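Local coordinates for putative ABC transporter amino acid-binding protein (Sinorhizobium meliloti, PDB 2Q88), which binds the compatible solute ectoine and probably hands it to an ABC transporter for osmoprotective uptake, at residues 33-38 against 236-241; 103-108 against 167-172. All blocks are in the same frame, centred on the assembly; numbering follows the deposited sequence.

The two contacts lie in different lobes of a type II periplasmic binding protein, which closes on ectoine between them. Contact 1 fastens a late loop, 236-241, to the start of helix 37-48 in the lobe that carries both chain ends; contact 2 pairs two strands in the core of the other lobe. Their centres are 24 Å apart and their nearest atoms about 10 Å, without touching. Along the chain, 103-108 and 167-172 are nested inside the long loop that contact 1 closes. Both reach toward the ligand without forming its first shell: the side chain of F240 is about 7 Å from ectoine and that of Y170 about 8 Å.

Contact 1. Residues 33-38 against 236-241; sequences KVSGAA and EPYGFS
Y238 lays its ring nearly flat over the peptide joining G36 to A37, just where helix 37-48 begins; this joins two parts of one lobe of the type II periplasmic binding protein fold that are far apart in sequence. The two planes are almost parallel. A37 N sits 3.6 Å from the ring plane over its centre, and G36 C, at 3.5 Å from the plane, lies on the same face but shifted toward the rim. Y238 holds this pose with CG anti to its carbonyl carbon (chi1 -73°), which sends the ring out along the other segment and carries the hydroxyl past A37 to G36. There G36 N donates to Y238 OH over 3.2 Å, a bent bond of 136°. The same oxygen is hydrogen-bonded to D40 OD2 in the first turn of the helix, so two partners fix the phenol end. G36, at the N-cap position, has a backbone shape that a side chain would strain.

The methyl of A37 is shared between two rings. Its CB lies 3.6 Å from Y238 CD2, under the face already described, and 3.6 Å from F240 CE1, which it meets obliquely. F240 also packs on L97 and sets its ring edge-to-face with F25, a residue of the ectoine pocket, making this contact second shell to the ligand. With a leucine in place of Y238 the hydroxyl would be gone, and G36 N and D40 OD2 would probably lose the partner they share. The turn that presents the two aromatics is closed by G239 N donating to E236 O at 2.9 Å. At the far end of the tyrosine, S35 CB stands 3.9 Å from Y238 OH.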
# COMPACT_ATOMS: atom_id res chain seq x y z
N LYS A 33 -10.64 12.93 9.40
CA LYS A 33 -9.18 13.06 9.55
C LYS A 33 -8.52 11.83 8.93
O LYS A 33 -8.81 10.70 9.31
CB LYS A 33 -8.76 13.21 11.02
CG LYS A 33 -7.97 12.01 11.60
CD LYS A 33 -7.38 12.29 12.97
CE LYS A 33 -6.55 11.10 13.46
NZ LYS A 33 -6.22 11.21 14.92
N VAL A 34 -7.68 12.07 7.94
CA VAL A 34 -6.94 10.99 7.32
C VAL A 34 -5.67 10.78 8.12
O VAL A 34 -4.99 11.75 8.46
CB VAL A 34 -6.66 11.30 5.84
CG1 VAL A 34 -5.80 10.22 5.21
CG2 VAL A 34 -7.99 11.47 5.10
N SER A 35 -5.40 9.52 8.45
CA SER A 35 -4.19 9.13 9.15
C SER A 35 -3.72 7.79 8.58
O SER A 35 -4.00 7.48 7.42
CB SER A 35 -4.45 9.02 10.65
OG SER A 35 -5.45 8.06 10.91
N GLY A 36 -3.02 7.01 9.39
CA GLY A 36 -2.27 5.87 8.89
C GLY A 36 -0.87 6.35 8.58
O GLY A 36 -0.62 7.56 8.51
N ALA A 37 0.05 5.41 8.42
CA ALA A 37 1.47 5.70 8.29
C ALA A 37 1.84 6.49 7.05
O ALA A 37 2.68 7.39 7.11
CB ALA A 37 2.29 4.42 8.38
N ALA A 38 1.22 6.17 5.92
CA ALA A 38 1.58 6.82 4.67
C ALA A 38 1.12 8.29 4.62
O ALA A 38 1.95 9.16 4.34
CB ALA A 38 1.09 6.01 3.47
N GLU A 236 6.81 3.68 13.12
CA GLU A 236 6.93 2.52 14.00
C GLU A 236 5.75 2.26 14.97
O GLU A 236 5.42 1.10 15.21
CB GLU A 236 8.31 2.45 14.67
CG GLU A 236 9.44 2.40 13.64
CD GLU A 236 10.71 1.75 14.14
OE1 GLU A 236 11.10 1.98 15.31
OE2 GLU A 236 11.33 0.98 13.35
N PRO A 237 5.07 3.29 15.48
CA PRO A 237 3.80 3.09 16.20
C PRO A 237 2.72 2.36 15.38
O PRO A 237 1.79 1.80 15.97
CB PRO A 237 3.34 4.51 16.50
CG PRO A 237 4.60 5.25 16.65
CD PRO A 237 5.44 4.72 15.50
N TYR A 238 2.83 2.39 14.05
CA TYR A 238 1.90 1.65 13.19
C TYR A 238 2.35 0.21 12.91
O TYR A 238 1.60 -0.58 12.31
CB TYR A 238 1.73 2.39 11.86
CG TYR A 238 0.92 3.65 11.94
CD1 TYR A 238 -0.46 3.60 12.09
CD2 TYR A 238 1.52 4.91 11.85
CE1 TYR A 238 -1.23 4.75 12.15
CE2 TYR A 238 0.76 6.08 11.91
CZ TYR A 238 -0.62 5.99 12.07
OH TYR A 238 -1.41 7.12 12.12
N GLY A 239 3.57 -0.12 13.31
CA GLY A 239 4.07 -1.50 13.19
C GLY A 239 5.15 -1.70 12.15
O GLY A 239 5.68 -2.81 11.99
N PHE A 240 5.50 -0.62 11.45
CA PHE A 240 6.50 -0.67 10.40
C PHE A 240 7.93 -0.63 10.94
O PHE A 240 8.17 -0.19 12.06
CB PHE A 240 6.26 0.46 9.40
CG PHE A 240 5.00 0.31 8.62
CD1 PHE A 240 3.83 0.94 9.04
CD2 PHE A 240 4.97 -0.48 7.47
CE1 PHE A 240 2.64 0.79 8.32
CE2 PHE A 240 3.80 -0.64 6.75
CZ PHE A 240 2.63 -0.00 7.17
N SER A 241 8.88 -1.12 10.15
CA SER A 241 10.29 -1.08 10.53
C SER A 241 11.00 0.02 9.74
O SER A 241 11.02 0.00 8.52
CB SER A 241 10.96 -2.43 10.29
OG SER A 241 12.37 -2.33 10.39

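Contact 2. Residues 103-108 against 167-172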
# COMPACT_ATOMS: atom_id res chain seq x y z
N PHE A 103 -2.05 -14.10 4.31
CA PHE A 103 -3.36 -14.68 4.00
C PHE A 103 -4.23 -14.68 5.24
O PHE A 103 -3.75 -15.00 6.34
CB PHE A 103 -3.24 -16.15 3.62
CG PHE A 103 -2.64 -16.42 2.27
CD1 PHE A 103 -2.57 -15.45 1.29
CD2 PHE A 103 -2.21 -17.72 1.97
CE1 PHE A 103 -2.02 -15.76 0.02
CE2 PHE A 103 -1.68 -18.02 0.73
CZ PHE A 103 -1.58 -17.04 -0.25
N ALA A 104 -5.51 -14.35 5.05
CA ALA A 104 -6.56 -14.64 6.02
C ALA A 104 -7.29 -15.87 5.48
O ALA A 104 -7.71 -15.90 4.33
CB ALA A 104 -7.51 -13.46 6.13
N LEU A 105 -7.43 -16.87 6.35
CA LEU A 105 -7.83 -18.23 5.98
C LEU A 105 -8.88 -18.75 6.96
O LEU A 105 -9.04 -18.20 8.05
CB LEU A 105 -6.58 -19.12 6.07
CG LEU A 105 -5.78 -19.73 4.91
CD1 LEU A 105 -6.19 -19.27 3.53
CD2 LEU A 105 -4.29 -19.55 5.11
N LYS A 106 -9.58 -19.81 6.57
CA LYS A 106 -10.45 -20.51 7.51
C LYS A 106 -9.63 -21.22 8.58
O LYS A 106 -8.55 -21.75 8.28
CB LYS A 106 -11.36 -21.49 6.76
CG LYS A 106 -12.53 -20.81 6.06
CD LYS A 106 -13.52 -20.26 7.08
CE LYS A 106 -14.81 -19.80 6.43
NZ LYS A 106 -15.87 -19.63 7.46
N LYS A 107 -10.12 -21.22 9.81
CA LYS A 107 -9.41 -21.82 10.95
C LYS A 107 -9.03 -23.25 10.62
O LYS A 107 -9.86 -24.01 10.12
CB LYS A 107 -10.27 -21.78 12.21
CG LYS A 107 -9.53 -22.18 13.49
CD LYS A 107 -10.50 -22.71 14.54
CE LYS A 107 -9.76 -23.33 15.72
NZ LYS A 107 -10.44 -24.57 16.21
N GLY A 108 -7.77 -23.61 10.87
CA GLY A 108 -7.25 -24.93 10.54
C GLY A 108 -6.64 -25.01 9.14
O GLY A 108 -5.97 -25.99 8.82
N ILE A 167 -14.96 -16.69 -0.84
CA ILE A 167 -13.55 -16.91 -1.11
C ILE A 167 -12.95 -17.88 -0.08
O ILE A 167 -13.52 -18.07 1.00
CB ILE A 167 -12.75 -15.57 -1.16
CG1 ILE A 167 -12.90 -14.80 0.16
CG2 ILE A 167 -13.19 -14.71 -2.36
CD1 ILE A 167 -12.11 -13.50 0.20
N ASP A 168 -11.82 -18.48 -0.41
CA ASP A 168 -11.12 -19.37 0.52
C ASP A 168 -9.94 -18.71 1.24
O ASP A 168 -9.47 -19.19 2.28
CB ASP A 168 -10.63 -20.61 -0.22
CG ASP A 168 -11.77 -21.39 -0.83
OD1 ASP A 168 -12.54 -22.01 -0.06
OD2 ASP A 168 -11.98 -21.43 -2.06
N VAL A 169 -9.47 -17.61 0.68
CA VAL A 169 -8.35 -16.88 1.23
C VAL A 169 -8.51 -15.41 0.86
O VAL A 169 -8.96 -15.10 -0.23
CB VAL A 169 -6.98 -17.44 0.72
CG1 VAL A 169 -6.99 -17.66 -0.78
CG2 VAL A 169 -5.82 -16.54 1.08
N TYR A 170 -8.15 -14.53 1.78
CA TYR A 170 -8.09 -13.10 1.47
C TYR A 170 -6.66 -12.63 1.74
O TYR A 170 -6.10 -12.90 2.80
CB TYR A 170 -9.10 -12.34 2.31
CG TYR A 170 -9.10 -10.82 2.15
CD1 TYR A 170 -9.15 -10.23 0.90
CD2 TYR A 170 -9.08 -9.99 3.27
CE1 TYR A 170 -9.17 -8.83 0.77
CE2 TYR A 170 -9.08 -8.62 3.15
CZ TYR A 170 -9.13 -8.04 1.91
OH TYR A 170 -9.15 -6.67 1.80
N SER A 171 -6.07 -11.95 0.78
CA SER A 171 -4.67 -11.58 0.88
C SER A 171 -4.47 -10.06 0.90
O SER A 171 -4.99 -9.36 0.04
CB SER A 171 -3.88 -12.19 -0.27
OG SER A 171 -2.49 -11.98 -0.10
N LEU A 172 -3.73 -9.60 1.92
CA LEU A 172 -3.28 -8.22 2.09
C LEU A 172 -1.90 -8.29 2.73
O LEU A 172 -1.46 -9.38 3.12
CB LEU A 172 -4.22 -7.46 3.04
CG LEU A 172 -5.60 -7.00 2.55
CD1 LEU A 172 -6.28 -6.19 3.62
CD2 LEU A 172 -5.49 -6.20 1.27
O HOH W 1 -9.56 -21.37 3.92
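F103 receives a methyl of V169 on one face of its ring and the hydroxyl of S171 at its edge. The three residues sit on neighbouring strands in the sheet of one lobe of the type II periplasmic binding protein fold. V169 CG2 makes a CH-pi contact, 3.7 Å from the F103 ring centroid and 27° off the normal, while S171 OG lies in the ring plane, 3.7 Å from F103 CD1. F103 CG is anti to the carbonyl carbon (chi1 -73°), which tilts the ring across V169. S171 OG is tied to Y116 OH and A102 O, and Y116 also meets F103 edge-to-face.

Strand 98-106 runs antiparallel between 169-173 and 189-192, as expected of the strand that enters this lobe after the first crossover. A104 and Y170 form the hydrogen-bonded pair: A104 N to Y170 O is 2.7 Å, and Y170 N to A104 O is 2.9 Å.

The sheet is packed on both faces. I119 of helix 116-121 rests on F103 and V169, whereas I177 of helix 174-184 meets A104 and Y170. Beside V169, L105 runs in the same direction; L105 CD1 to V169 CB is tight at 3.4 Å, and the leucine's eclipsed torsions make its exact placement doubtful. Where direct pairing stops, a water continues the ladder, accepting from K106 N at 3.1 Å and donating to D168 O at 2.7 Å.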